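Local coordinates for protein SC_2cx5 (Thermus thermophilus, PDB 3RIJ) that serves as a computationally designed scaffold for presenting a grafted linear HIV epitope, built on a Thermus thermophilus protein with an aminoacyl-tRNA editing domain, at residues 51-56 / 81-86; 19-24 / 135-140; 93-98 / 105-110; 68-73 / 152-157. The protein carries 4 engineered substitutions. All coordinates share one frame; numbering follows the deposited sequence.

Interaction 1: residues 51-56 / 81-86; sequences LVYGGE and GPLLEA. Engineered in segment 51-56: Y53 (natural residue Phe), G54 (natural residue Val).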
loop_
_atom_site.group_PDB
_atom_site.type_symbol
_atom_site.label_atom_id
_atom_site.label_comp_id
_atom_site.label_asym_id
_atom_site.label_seq_id
_atom_site.Cartn_x
_atom_site.Cartn_y
_atom_site.Cartn_z
ATOM N N LEU A 51 2.971 1.970 -4.027
ATOM C CA LEU A 51 3.497 2.536 -5.267
ATOM C C LEU A 51 3.639 1.512 -6.398
ATOM O O LEU A 51 4.272 0.452 -6.226
ATOM C CB LEU A 51 4.850 3.190 -4.979
ATOM C CG LEU A 51 4.868 4.526 -4.213
ATOM C CD1 LEU A 51 3.542 4.787 -3.504
ATOM C CD2 LEU A 51 6.022 4.500 -3.208
ATOM N N VAL A 52 3.056 1.846 -7.550
ATOM C CA VAL A 52 3.095 0.977 -8.732
ATOM C C VAL A 52 4.140 1.407 -9.742
ATOM O O VAL A 52 4.118 2.533 -10.245
ATOM C CB VAL A 52 1.754 0.946 -9.483
ATOM C CG1 VAL A 52 1.906 0.134 -10.760
ATOM C CG2 VAL A 52 0.675 0.330 -8.614
ATOM N N TYR A 53 5.046 0.492 -10.048
ATOM C CA TYR A 53 6.100 0.758 -11.014
ATOM C C TYR A 53 5.983 -0.326 -12.081
ATOM O O TYR A 53 5.571 -1.453 -11.778
ATOM C CB TYR A 53 7.471 0.718 -10.322
ATOM C CG TYR A 53 7.814 2.008 -9.600
ATOM C CD1 TYR A 53 8.879 2.807 -10.026
ATOM C CD2 TYR A 53 7.049 2.456 -8.519
ATOM C CE1 TYR A 53 9.174 4.024 -9.394
ATOM C CE2 TYR A 53 7.335 3.673 -7.886
ATOM C CZ TYR A 53 8.396 4.445 -8.335
ATOM O OH TYR A 53 8.663 5.666 -7.757
ATOM N N GLY A 54 6.330 0.015 -13.321
ATOM C CA GLY A 54 6.230 -0.934 -14.416
ATOM C C GLY A 54 7.560 -1.377 -15.002
ATOM O O GLY A 54 8.368 -0.556 -15.472
ATOM N N GLY A 55 7.780 -2.689 -14.975
ATOM C CA GLY A 55 9.005 -3.254 -15.507
ATOM C C GLY A 55 8.798 -3.808 -16.906
ATOM O O GLY A 55 7.763 -3.566 -17.533
ATOM N N GLU A 56 9.769 -4.578 -17.389
ATOM C CA GLU A 56 9.694 -5.152 -18.732
ATOM C C GLU A 56 8.616 -6.222 -18.852
ATOM O O GLU A 56 7.864 -6.246 -19.834
ATOM C CB GLU A 56 11.077 -5.705 -19.144
ATOM C CG GLU A 56 12.118 -4.605 -19.446
ATOM C CD GLU A 56 13.539 -5.127 -19.548
ATOM O OE1 GLU A 56 13.969 -5.833 -18.604
ATOM O OE2 GLU A 56 14.217 -4.825 -20.562
ATOM N N GLY A 81 15.907 -5.255 -13.507
ATOM C CA GLY A 81 15.903 -4.446 -14.712
ATOM C C GLY A 81 15.301 -3.060 -14.528
ATOM O O GLY A 81 14.922 -2.675 -13.412
ATOM N N PRO A 82 15.195 -2.277 -15.620
ATOM C CA PRO A 82 14.631 -0.926 -15.555
ATOM C C PRO A 82 13.142 -0.897 -15.192
ATOM O O PRO A 82 12.387 -1.826 -15.502
ATOM C CB PRO A 82 14.924 -0.367 -16.943
ATOM C CG PRO A 82 14.856 -1.590 -17.805
ATOM C CD PRO A 82 15.594 -2.616 -16.998
ATOM N N LEU A 83 12.742 0.175 -14.517
ATOM C CA LEU A 83 11.369 0.363 -14.074
ATOM C C LEU A 83 10.829 1.717 -14.513
ATOM O O LEU A 83 11.584 2.660 -14.720
ATOM C CB LEU A 83 11.290 0.271 -12.544
ATOM C CG LEU A 83 11.428 -1.062 -11.806
ATOM C CD1 LEU A 83 11.409 -0.817 -10.303
ATOM C CD2 LEU A 83 10.278 -1.978 -12.204
ATOM N N LEU A 84 9.509 1.795 -14.627
ATOM C CA LEU A 84 8.806 3.009 -15.035
ATOM C C LEU A 84 7.758 3.293 -13.975
ATOM O O LEU A 84 6.887 2.465 -13.711
ATOM C CB LEU A 84 8.102 2.788 -16.383
ATOM C CG LEU A 84 8.113 3.878 -17.461
ATOM C CD1 LEU A 84 7.294 3.416 -18.672
ATOM C CD2 LEU A 84 7.546 5.157 -16.911
ATOM N N GLU A 85 7.844 4.460 -13.357
ATOM C CA GLU A 85 6.878 4.839 -12.337
ATOM C C GLU A 85 5.521 4.906 -13.025
ATOM O O GLU A 85 5.343 5.663 -13.965
ATOM C CB GLU A 85 7.241 6.211 -11.753
ATOM C CG GLU A 85 6.321 6.699 -10.645
ATOM C CD GLU A 85 6.710 8.078 -10.121
ATOM O OE1 GLU A 85 6.041 8.579 -9.199
ATOM O OE2 GLU A 85 7.687 8.667 -10.635
ATOM N N ALA A 86 4.567 4.110 -12.563
ATOM C CA ALA A 86 3.245 4.103 -13.171
ATOM C C ALA A 86 2.592 5.471 -13.137
ATOM O O ALA A 86 2.617 6.166 -12.125
ATOM C CB ALA A 86 2.347 3.081 -12.481
HETATM O O HOH W 1 12.737 -4.442 -16.399
#

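Interaction 2: residues 19-24 / 135-140; sequences GHLKVV and LFRATP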
loop_
_atom_site.group_PDB
_atom_site.type_symbol
_atom_site.label_atom_id
_atom_site.label_comp_id
_atom_site.label_asym_id
_atom_site.label_seq_id
_atom_site.Cartn_x
_atom_site.Cartn_y
_atom_site.Cartn_z
ATOM N N GLY A 19 -10.433 -11.391 8.215
ATOM C CA GLY A 19 -11.651 -10.690 8.552
ATOM C C GLY A 19 -11.664 -9.913 9.854
ATOM O O GLY A 19 -12.586 -9.127 10.078
ATOM N N HIS A 20 -10.676 -10.111 10.721
ATOM C CA HIS A 20 -10.687 -9.353 11.965
ATOM C C HIS A 20 -10.181 -7.924 11.712
ATOM O O HIS A 20 -10.528 -6.996 12.444
ATOM C CB HIS A 20 -9.883 -10.075 13.073
ATOM C CG HIS A 20 -8.396 -9.943 12.965
ATOM N ND1 HIS A 20 -7.678 -10.427 11.896
ATOM C CD2 HIS A 20 -7.488 -9.399 13.812
ATOM C CE1 HIS A 20 -6.393 -10.187 12.085
ATOM N NE2 HIS A 20 -6.251 -9.564 13.241
ATOM N N LEU A 21 -9.393 -7.749 10.653
ATOM C CA LEU A 21 -8.881 -6.434 10.281
ATOM C C LEU A 21 -10.063 -5.649 9.690
ATOM O O LEU A 21 -10.949 -6.248 9.080
ATOM C CB LEU A 21 -7.763 -6.563 9.236
ATOM C CG LEU A 21 -6.541 -7.427 9.580
ATOM C CD1 LEU A 21 -5.465 -7.203 8.532
ATOM C CD2 LEU A 21 -5.989 -7.084 10.963
ATOM N N LYS A 22 -10.085 -4.326 9.857
ATOM C CA LYS A 22 -11.213 -3.547 9.349
ATOM C C LYS A 22 -10.899 -2.166 8.753
ATOM O O LYS A 22 -10.008 -1.450 9.215
ATOM C CB LYS A 22 -12.257 -3.404 10.459
ATOM C CG LYS A 22 -11.980 -4.276 11.671
ATOM C CD LYS A 22 -13.229 -4.996 12.165
ATOM C CE LYS A 22 -13.705 -6.042 11.167
ATOM N NZ LYS A 22 -14.951 -6.728 11.630
ATOM N N VAL A 23 -11.656 -1.805 7.722
ATOM C CA VAL A 23 -11.491 -0.529 7.033
ATOM C C VAL A 23 -12.290 0.582 7.725
ATOM O O VAL A 23 -13.507 0.463 7.915
ATOM C CB VAL A 23 -11.968 -0.626 5.557
ATOM C CG1 VAL A 23 -11.660 0.668 4.823
ATOM C CG2 VAL A 23 -11.291 -1.803 4.856
ATOM N N VAL A 24 -11.606 1.656 8.102
ATOM C CA VAL A 24 -12.270 2.787 8.754
ATOM C C VAL A 24 -12.317 4.022 7.831
ATOM O O VAL A 24 -11.408 4.240 7.039
ATOM C CB VAL A 24 -11.565 3.139 10.100
ATOM C CG1 VAL A 24 -10.099 2.839 9.995
ATOM C CG2 VAL A 24 -11.764 4.609 10.456
ATOM N N LEU A 135 -8.583 3.671 5.381
ATOM C CA LEU A 135 -7.379 3.016 5.895
ATOM C C LEU A 135 -7.762 1.821 6.744
ATOM O O LEU A 135 -8.850 1.775 7.297
ATOM C CB LEU A 135 -6.602 3.965 6.821
ATOM C CG LEU A 135 -5.657 5.086 6.405
ATOM C CD1 LEU A 135 -5.115 5.782 7.693
ATOM C CD2 LEU A 135 -4.503 4.540 5.593
ATOM N N PHE A 136 -6.854 0.862 6.849
ATOM C CA PHE A 136 -7.082 -0.286 7.713
ATOM C C PHE A 136 -5.786 -0.629 8.447
ATOM O O PHE A 136 -4.689 -0.502 7.916
ATOM C CB PHE A 136 -7.648 -1.501 6.944
ATOM C CG PHE A 136 -6.632 -2.286 6.142
ATOM C CD1 PHE A 136 -5.670 -3.081 6.772
ATOM C CD2 PHE A 136 -6.703 -2.306 4.754
ATOM C CE1 PHE A 136 -4.803 -3.889 6.027
ATOM C CE2 PHE A 136 -5.842 -3.107 4.004
ATOM C CZ PHE A 136 -4.890 -3.903 4.646
ATOM N N ARG A 137 -5.943 -1.049 9.687
ATOM C CA ARG A 137 -4.837 -1.396 10.545
ATOM C C ARG A 137 -4.429 -2.882 10.526
ATOM O O ARG A 137 -5.261 -3.768 10.328
ATOM C CB ARG A 137 -5.196 -0.975 11.970
ATOM C CG ARG A 137 -4.250 -1.475 12.997
ATOM C CD ARG A 137 -4.886 -1.568 14.371
ATOM N NE ARG A 137 -4.048 -2.434 15.184
ATOM C CZ ARG A 137 -4.080 -3.763 15.123
ATOM N NH1 ARG A 137 -4.932 -4.369 14.302
ATOM N NH2 ARG A 137 -3.215 -4.483 15.834
ATOM N N ALA A 138 -3.141 -3.129 10.767
ATOM C CA ALA A 138 -2.586 -4.482 10.812
ATOM C C ALA A 138 -1.169 -4.458 11.378
ATOM O O ALA A 138 -0.503 -3.421 11.379
ATOM C CB ALA A 138 -2.570 -5.094 9.421
ATOM N N THR A 139 -0.707 -5.591 11.893
ATOM C CA THR A 139 0.657 -5.644 12.397
ATOM C C THR A 139 1.528 -5.876 11.167
ATOM O O THR A 139 1.074 -6.423 10.160
ATOM C CB THR A 139 0.898 -6.811 13.402
ATOM O OG1 THR A 139 0.828 -8.060 12.715
ATOM C CG2 THR A 139 -0.144 -6.795 14.512
ATOM N N PRO A 140 2.783 -5.426 11.218
ATOM C CA PRO A 140 3.694 -5.608 10.092
ATOM C C PRO A 140 3.596 -7.028 9.537
ATOM O O PRO A 140 3.497 -7.221 8.331
ATOM C CB PRO A 140 5.046 -5.319 10.718
ATOM C CG PRO A 140 4.713 -4.206 11.665
ATOM C CD PRO A 140 3.441 -4.708 12.322
HETATM O O HOH W 2 -7.709 -3.636 11.409
HETATM O O HOH W 3 -8.653 -1.001 11.325
#

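Interaction 3: residues 93-98 / 105-110; sequences ALTGFD and VGHNTP. Engineered in segment 93-98: D98 (natural residue Ala).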
loop_
_atom_site.group_PDB
_atom_site.type_symbol
_atom_site.label_atom_id
_atom_site.label_comp_id
_atom_site.label_asym_id
_atom_site.label_seq_id
_atom_site.Cartn_x
_atom_site.Cartn_y
_atom_site.Cartn_z
ATOM N N ALA A 93 -5.912 1.380 -14.007
ATOM C CA ALA A 93 -6.122 0.048 -14.567
ATOM C C ALA A 93 -5.396 -1.104 -13.855
ATOM O O ALA A 93 -6.047 -2.037 -13.381
ATOM C CB ALA A 93 -5.764 0.058 -16.049
ATOM N N LEU A 94 -4.068 -1.057 -13.771
ATOM C CA LEU A 94 -3.340 -2.137 -13.105
ATOM C C LEU A 94 -3.984 -2.471 -11.759
ATOM O O LEU A 94 -3.736 -3.540 -11.175
ATOM C CB LEU A 94 -1.876 -1.748 -12.882
ATOM C CG LEU A 94 -0.852 -1.839 -14.018
ATOM C CD1 LEU A 94 0.402 -1.072 -13.616
ATOM C CD2 LEU A 94 -0.509 -3.298 -14.311
ATOM N N THR A 95 -4.816 -1.549 -11.276
ATOM C CA THR A 95 -5.483 -1.720 -9.998
ATOM C C THR A 95 -7.012 -1.661 -10.063
ATOM O O THR A 95 -7.692 -2.632 -9.742
ATOM C CB THR A 95 -5.003 -0.651 -9.004
ATOM O OG1 THR A 95 -5.504 0.633 -9.390
ATOM C CG2 THR A 95 -3.489 -0.604 -8.994
ATOM N N GLY A 96 -7.542 -0.511 -10.466
ATOM C CA GLY A 96 -8.980 -0.334 -10.534
ATOM C C GLY A 96 -9.416 0.698 -9.515
ATOM O O GLY A 96 -10.584 1.077 -9.468
ATOM N N PHE A 97 -8.464 1.143 -8.693
ATOM C CA PHE A 97 -8.741 2.140 -7.670
ATOM C C PHE A 97 -8.022 3.454 -7.966
ATOM O O PHE A 97 -7.293 3.596 -8.965
ATOM C CB PHE A 97 -8.290 1.685 -6.279
ATOM C CG PHE A 97 -8.584 0.247 -5.962
ATOM C CD1 PHE A 97 -7.859 -0.769 -6.564
ATOM C CD2 PHE A 97 -9.546 -0.090 -5.017
ATOM C CE1 PHE A 97 -8.083 -2.103 -6.228
ATOM C CE2 PHE A 97 -9.777 -1.425 -4.675
ATOM C CZ PHE A 97 -9.040 -2.429 -5.283
ATOM N N ASP A 98 -8.223 4.395 -7.047
ATOM C CA ASP A 98 -7.654 5.737 -7.087
ATOM C C ASP A 98 -6.154 5.744 -6.730
ATOM O O ASP A 98 -5.675 4.860 -6.031
ATOM C CB ASP A 98 -8.417 6.596 -6.071
ATOM C CG ASP A 98 -8.801 7.960 -6.611
ATOM O OD1 ASP A 98 -9.359 8.031 -7.730
ATOM O OD2 ASP A 98 -8.564 8.964 -5.903
ATOM N N VAL A 105 -4.123 -5.206 -1.335
ATOM C CA VAL A 105 -4.817 -6.446 -1.689
ATOM C C VAL A 105 -6.195 -6.101 -2.252
ATOM O O VAL A 105 -6.557 -4.922 -2.346
ATOM C CB VAL A 105 -5.010 -7.401 -0.474
ATOM C CG1 VAL A 105 -3.681 -8.051 -0.084
ATOM C CG2 VAL A 105 -5.587 -6.639 0.697
ATOM N N GLY A 106 -6.959 -7.122 -2.631
ATOM C CA GLY A 106 -8.279 -6.888 -3.186
ATOM C C GLY A 106 -8.153 -6.503 -4.640
ATOM O O GLY A 106 -9.062 -5.927 -5.246
ATOM N N HIS A 107 -6.996 -6.833 -5.198
ATOM C CA HIS A 107 -6.685 -6.531 -6.586
ATOM C C HIS A 107 -7.328 -7.462 -7.601
ATOM O O HIS A 107 -7.768 -8.560 -7.280
ATOM C CB HIS A 107 -5.166 -6.529 -6.779
ATOM C CG HIS A 107 -4.535 -5.197 -6.531
ATOM N ND1 HIS A 107 -4.419 -4.238 -7.513
ATOM C CD2 HIS A 107 -4.051 -4.637 -5.398
ATOM C CE1 HIS A 107 -3.894 -3.143 -6.994
ATOM N NE2 HIS A 107 -3.662 -3.357 -5.713
ATOM N N ASN A 108 -7.365 -6.990 -8.836
ATOM C CA ASN A 108 -7.940 -7.721 -9.951
ATOM C C ASN A 108 -6.817 -8.329 -10.784
ATOM O O ASN A 108 -7.012 -9.294 -11.523
ATOM C CB ASN A 108 -8.756 -6.741 -10.777
ATOM C CG ASN A 108 -8.353 -5.313 -10.508
ATOM O OD1 ASN A 108 -7.381 -4.808 -11.073
ATOM N ND2 ASN A 108 -9.079 -4.661 -9.610
ATOM N N THR A 109 -5.634 -7.749 -10.646
ATOM C CA THR A 109 -4.460 -8.206 -11.366
ATOM C C THR A 109 -3.325 -8.282 -10.351
ATOM O O THR A 109 -2.661 -7.285 -10.079
ATOM C CB THR A 109 -4.099 -7.210 -12.483
ATOM O OG1 THR A 109 -5.119 -6.206 -12.569
ATOM C CG2 THR A 109 -4.013 -7.916 -13.823
ATOM N N PRO A 110 -3.097 -9.472 -9.770
ATOM C CA PRO A 110 -2.042 -9.693 -8.773
ATOM C C PRO A 110 -0.638 -9.347 -9.286
ATOM O O PRO A 110 -0.265 -9.715 -10.411
ATOM C CB PRO A 110 -2.205 -11.171 -8.420
ATOM C CG PRO A 110 -2.719 -11.762 -9.697
ATOM C CD PRO A 110 -3.735 -10.744 -10.156
#

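Interaction 4: residues 68-73 / 152-157; sequences NRLDLG and ADLKEG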
loop_
_atom_site.group_PDB
_atom_site.type_symbol
_atom_site.label_atom_id
_atom_site.label_comp_id
_atom_site.label_asym_id
_atom_site.label_seq_id
_atom_site.Cartn_x
_atom_site.Cartn_y
_atom_site.Cartn_z
ATOM N N ASN A 68 9.421 7.557 4.392
ATOM C CA ASN A 68 10.504 7.266 3.465
ATOM C C ASN A 68 10.191 7.588 2.005
ATOM O O ASN A 68 9.071 7.950 1.649
ATOM C CB ASN A 68 10.941 5.802 3.583
ATOM C CG ASN A 68 11.623 5.502 4.903
ATOM O OD1 ASN A 68 12.410 6.308 5.403
ATOM N ND2 ASN A 68 11.339 4.336 5.465
ATOM N N ARG A 69 11.211 7.454 1.168
ATOM C CA ARG A 69 11.097 7.727 -0.252
ATOM C C ARG A 69 11.803 6.592 -0.986
ATOM O O ARG A 69 12.949 6.273 -0.683
ATOM C CB ARG A 69 11.774 9.054 -0.555
ATOM C CG ARG A 69 11.678 9.487 -1.988
ATOM C CD ARG A 69 10.850 10.747 -2.111
ATOM N NE ARG A 69 11.386 11.602 -3.160
ATOM C CZ ARG A 69 10.846 12.755 -3.532
ATOM N NH1 ARG A 69 9.742 13.186 -2.938
ATOM N NH2 ARG A 69 11.422 13.487 -4.481
ATOM N N LEU A 70 11.122 5.985 -1.949
ATOM C CA LEU A 70 11.700 4.868 -2.680
ATOM C C LEU A 70 12.978 5.189 -3.458
ATOM O O LEU A 70 13.038 6.153 -4.226
ATOM C CB LEU A 70 10.656 4.280 -3.630
ATOM C CG LEU A 70 11.057 3.044 -4.448
ATOM C CD1 LEU A 70 11.440 1.898 -3.535
ATOM C CD2 LEU A 70 9.892 2.643 -5.344
ATOM N N ASP A 71 14.006 4.376 -3.243
ATOM C CA ASP A 71 15.261 4.543 -3.954
ATOM C C ASP A 71 15.138 3.698 -5.217
ATOM O O ASP A 71 15.105 2.473 -5.155
ATOM C CB ASP A 71 16.435 4.067 -3.097
ATOM C CG ASP A 71 17.786 4.273 -3.788
ATOM O OD1 ASP A 71 18.071 3.540 -4.764
ATOM O OD2 ASP A 71 18.567 5.169 -3.363
ATOM N N LEU A 72 15.044 4.368 -6.360
ATOM C CA LEU A 72 14.894 3.721 -7.670
ATOM C C LEU A 72 16.143 2.929 -8.057
ATOM O O LEU A 72 16.106 2.069 -8.922
ATOM C CB LEU A 72 14.608 4.794 -8.723
ATOM C CG LEU A 72 14.140 4.417 -10.134
ATOM C CD1 LEU A 72 15.325 4.176 -11.031
ATOM C CD2 LEU A 72 13.225 3.200 -10.074
ATOM N N GLY A 73 17.253 3.244 -7.408
ATOM C CA GLY A 73 18.478 2.542 -7.690
ATOM C C GLY A 73 18.345 1.142 -7.145
ATOM O O GLY A 73 18.734 0.170 -7.789
ATOM N N ALA A 152 12.200 -5.920 2.080
ATOM C CA ALA A 152 13.407 -5.454 1.401
ATOM C C ALA A 152 13.876 -4.042 1.732
ATOM O O ALA A 152 13.106 -3.207 2.230
ATOM C CB ALA A 152 13.218 -5.555 -0.120
ATOM N N ASP A 153 15.149 -3.787 1.425
ATOM C CA ASP A 153 15.756 -2.475 1.631
ATOM C C ASP A 153 15.394 -1.633 0.403
ATOM O O ASP A 153 15.843 -1.932 -0.698
ATOM C CB ASP A 153 17.265 -2.621 1.748
ATOM C CG ASP A 153 17.973 -1.285 1.863
ATOM O OD1 ASP A 153 17.331 -0.300 2.295
ATOM O OD2 ASP A 153 19.177 -1.226 1.531
ATOM N N LEU A 154 14.599 -0.584 0.596
ATOM C CA LEU A 154 14.148 0.240 -0.521
ATOM C C LEU A 154 14.405 1.734 -0.399
ATOM O O LEU A 154 14.422 2.433 -1.406
ATOM C CB LEU A 154 12.637 0.080 -0.715
ATOM C CG LEU A 154 11.936 -1.255 -0.490
ATOM C CD1 LEU A 154 10.441 -1.027 -0.581
ATOM C CD2 LEU A 154 12.370 -2.273 -1.516
ATOM N N LYS A 155 14.585 2.222 0.826
ATOM C CA LYS A 155 14.778 3.649 1.068
ATOM C C LYS A 155 16.072 4.288 0.603
ATOM O O LYS A 155 17.094 3.630 0.397
ATOM C CB LYS A 155 14.604 3.961 2.553
ATOM C CG LYS A 155 15.323 2.984 3.457
ATOM C CD LYS A 155 15.333 3.452 4.900
ATOM C CE LYS A 155 16.396 4.504 5.120
ATOM N NZ LYS A 155 16.377 4.978 6.525
ATOM N N GLU A 156 15.996 5.600 0.431
ATOM C CA GLU A 156 17.139 6.394 0.025
ATOM C C GLU A 156 17.831 6.778 1.315
ATOM O O GLU A 156 17.203 6.797 2.371
ATOM C CB GLU A 156 16.691 7.673 -0.695
ATOM C CG GLU A 156 15.881 7.449 -1.933
ATOM C CD GLU A 156 15.573 8.746 -2.642
ATOM O OE1 GLU A 156 14.905 9.604 -2.037
ATOM O OE2 GLU A 156 16.005 8.915 -3.798
ATOM N N GLY A 157 19.116 7.096 1.223
ATOM C CA GLY A 157 19.864 7.497 2.398
ATOM C C GLY A 157 20.121 8.992 2.366
ATOM O O GLY A 157 20.911 9.481 3.206
#

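Interaction 1: residues 51-56 / 81-86
Engineered Y53 faces E85 as a non-hydrogen-bonded pair of antiparallel strands, their side chains on the same face of the sheet. E85 begins over the phenol ring, with E85 CA 3.9 Å from the Y53 ring centroid in a CH-pi contact. With CG anti to the backbone N (chi1 -178°) and the chain extended beyond it, E85 then runs along the ring toward the hydroxyl. E85 CB lies 3.8 Å from Y53 CE1, and E85 CG is 3.8 Å from Y53 CZ. The carboxylate reaches the hydroxyl end, its plane only 4° from that of the ring. L83 approaches the same ring differently: its CB stands at the edge, near the ring plane, while its CD2 turns to the backbone of G55, 3.8 Å from G55 CA. At the next pair along, V52 CG1 and A86 CB press together at 3.4 Å, tighter than usual for two carbons. The backbones are joined by A86 N to V52 O and by reciprocal bonds between engineered G54 and L84, of which G54 N to L84 O is the straighter (168°). At the far end a water joins E56 N and OE1 to P82 O. On its other edge strand 47-55 pairs with 58-65, Y53 bonding Y60 through its backbone; 84-85 is thus a short antiparallel strand laid beside that hairpin.

Interaction 2: residues 19-24 / 135-140
L21 reaches over the backbone of R137 toward A138. Its CB starts 3.9 Å from R137 O, and CG stays at a similar range from that oxygen. Beyond CG the branches part. CD1 meets A138 CB at 3.7 Å and, more distantly, F136 CE1 at 4.2 Å, approaching the phenyl obliquely. CD2 keeps to the carbonyl, 3.5 Å from R137 O, and sits over the rim of one face of the H20 ring of its own segment. L21 has CG beside the backbone N (chi1 -57°), a turn that sends both methyls across to the strand. Here the two chains are too far apart to bond directly, and water fills in: one accepts from K22 N at 2.9 Å and donates to R137 O, while a second donates to K22 O and accepts from R137 N. Farther along, the backbones close up. V24 N gives a straight bond to L135 O (2.9 Å, 169°), and L135 N returns a weak one to V24 O at 3.3 Å. F136 CB lies 3.3 Å from K22 O, and its ring heads inward toward L13 of helix 4-16 and L146 of helix 140-147. F136 and A138 bond strand 125-128 through their backbones. This is an antiparallel edge pairing, strand 23-25 against 134-138, that at one end gives way to water-bridged backbones, with L21 packed on the strand beside them.

Interaction 3: residues 93-98 / 105-110
The T95 side chain runs alongside H107, with T95 CG2 in the plane of the imidazole at its edge, 3.3 Å from H107 CE1. F97 comes to that ring from another direction: its edge is turned toward the H107 face in a T-shaped stack, centroids 5.7 Å apart and planes at 63°. The same phenyl presents its CZ to G106 O, 3.5 Å away near the ring plane. H107 ND1 is buried here with no partner in the model. Two polar contacts accompany these, and neither carries much weight: T109 OG1 to L94 O is weak and uncertain (3.3 Å), and the amide of N108 sits so close to T95 O that its details are doubtful. In the next shell, T95 places its hydroxyl between the backbone N and the carbonyl carbon (chi1 70°), where OG1 accepts from F97 N at 3.1 Å. This ST turn probably helps set where the phenyl leaves the chain. The hydroxyl is also bonded to V91 O one turn back in the helix, which ties it to both sides of the helix end. G96, with positive phi, makes the bend between T95 and F97. Farther out, H107 NE2 reaches P103 O weakly, V102 touches both T95 and H107, and V9 of helix 4-16 touches F97. The arrangement is a helix C-terminus, that of helix 88-95, continued by an ST turn and covered by the returning loop 105-110.

Interaction 4: residues 68-73 / 152-157
A single backbone bridge, L70 opposite K155, joins the loop leading into helix 72-79 to the C-terminal tail after strand 150-152, at the protein surface. D71 N bonds L154 O at 2.7 Å, nearly along the C=O axis, and E156 N makes a weaker, bent bond to R69 O (3.3 Å). Side chains add to this seam. L70 carries CG anti to the backbone N (chi1 -177°), and its CD1 packs on L154 CB at 3.6 Å, the two chains crossing obliquely. R69 and E156 run together, and the contact is made by the aliphatic part of the arginine, with E156 OE1 3.2 Å from R69 CG. R69 NE stays 4.2 Å from E156 OE1, too far for a salt bridge. E156 CG also touches the D71 backbone, 3.6 Å from D71 CA, and two carboxylates come near each other, D71 OD2 and E156 OE2 being 4.6 Å apart. D71 is the N-cap of the helix: its OD1 accepts from K74 N and, more weakly, from G73 N. K74 also holds the tail, through a salt bridge to D153 and a bond to K155 O. The tail leaves strand 150-152, where A152 bonds L115 of strand 113-116 through its backbone, and runs along the start of helix 72-79.

How the interactions relate
Interactions 1 and 2 reach the same mixed sheet on opposite sides of the chain's centre, their own centres 28 Å apart. Interaction 1 is the common neighbour of 3 and 4: V52 CG1 packs on L94 CD1 of interaction 3 at 3.4 Å, and Y53 CE2 on L70 CD2 of interaction 4 at 3.7 Å. Helix 72-79, strand 84-85 and helix 88-95 succeed one another, linking interactions 4, 1 and 3 along the chain. Interaction 3 falls within the spans bridged by both 2 and 4, whose segments alternate. Both segments near the termini, 19-24 and 152-157, are joined to the body of the fold, in interactions 2 and 4, whose centres are 25 Å apart on opposite sides of the chain's centre.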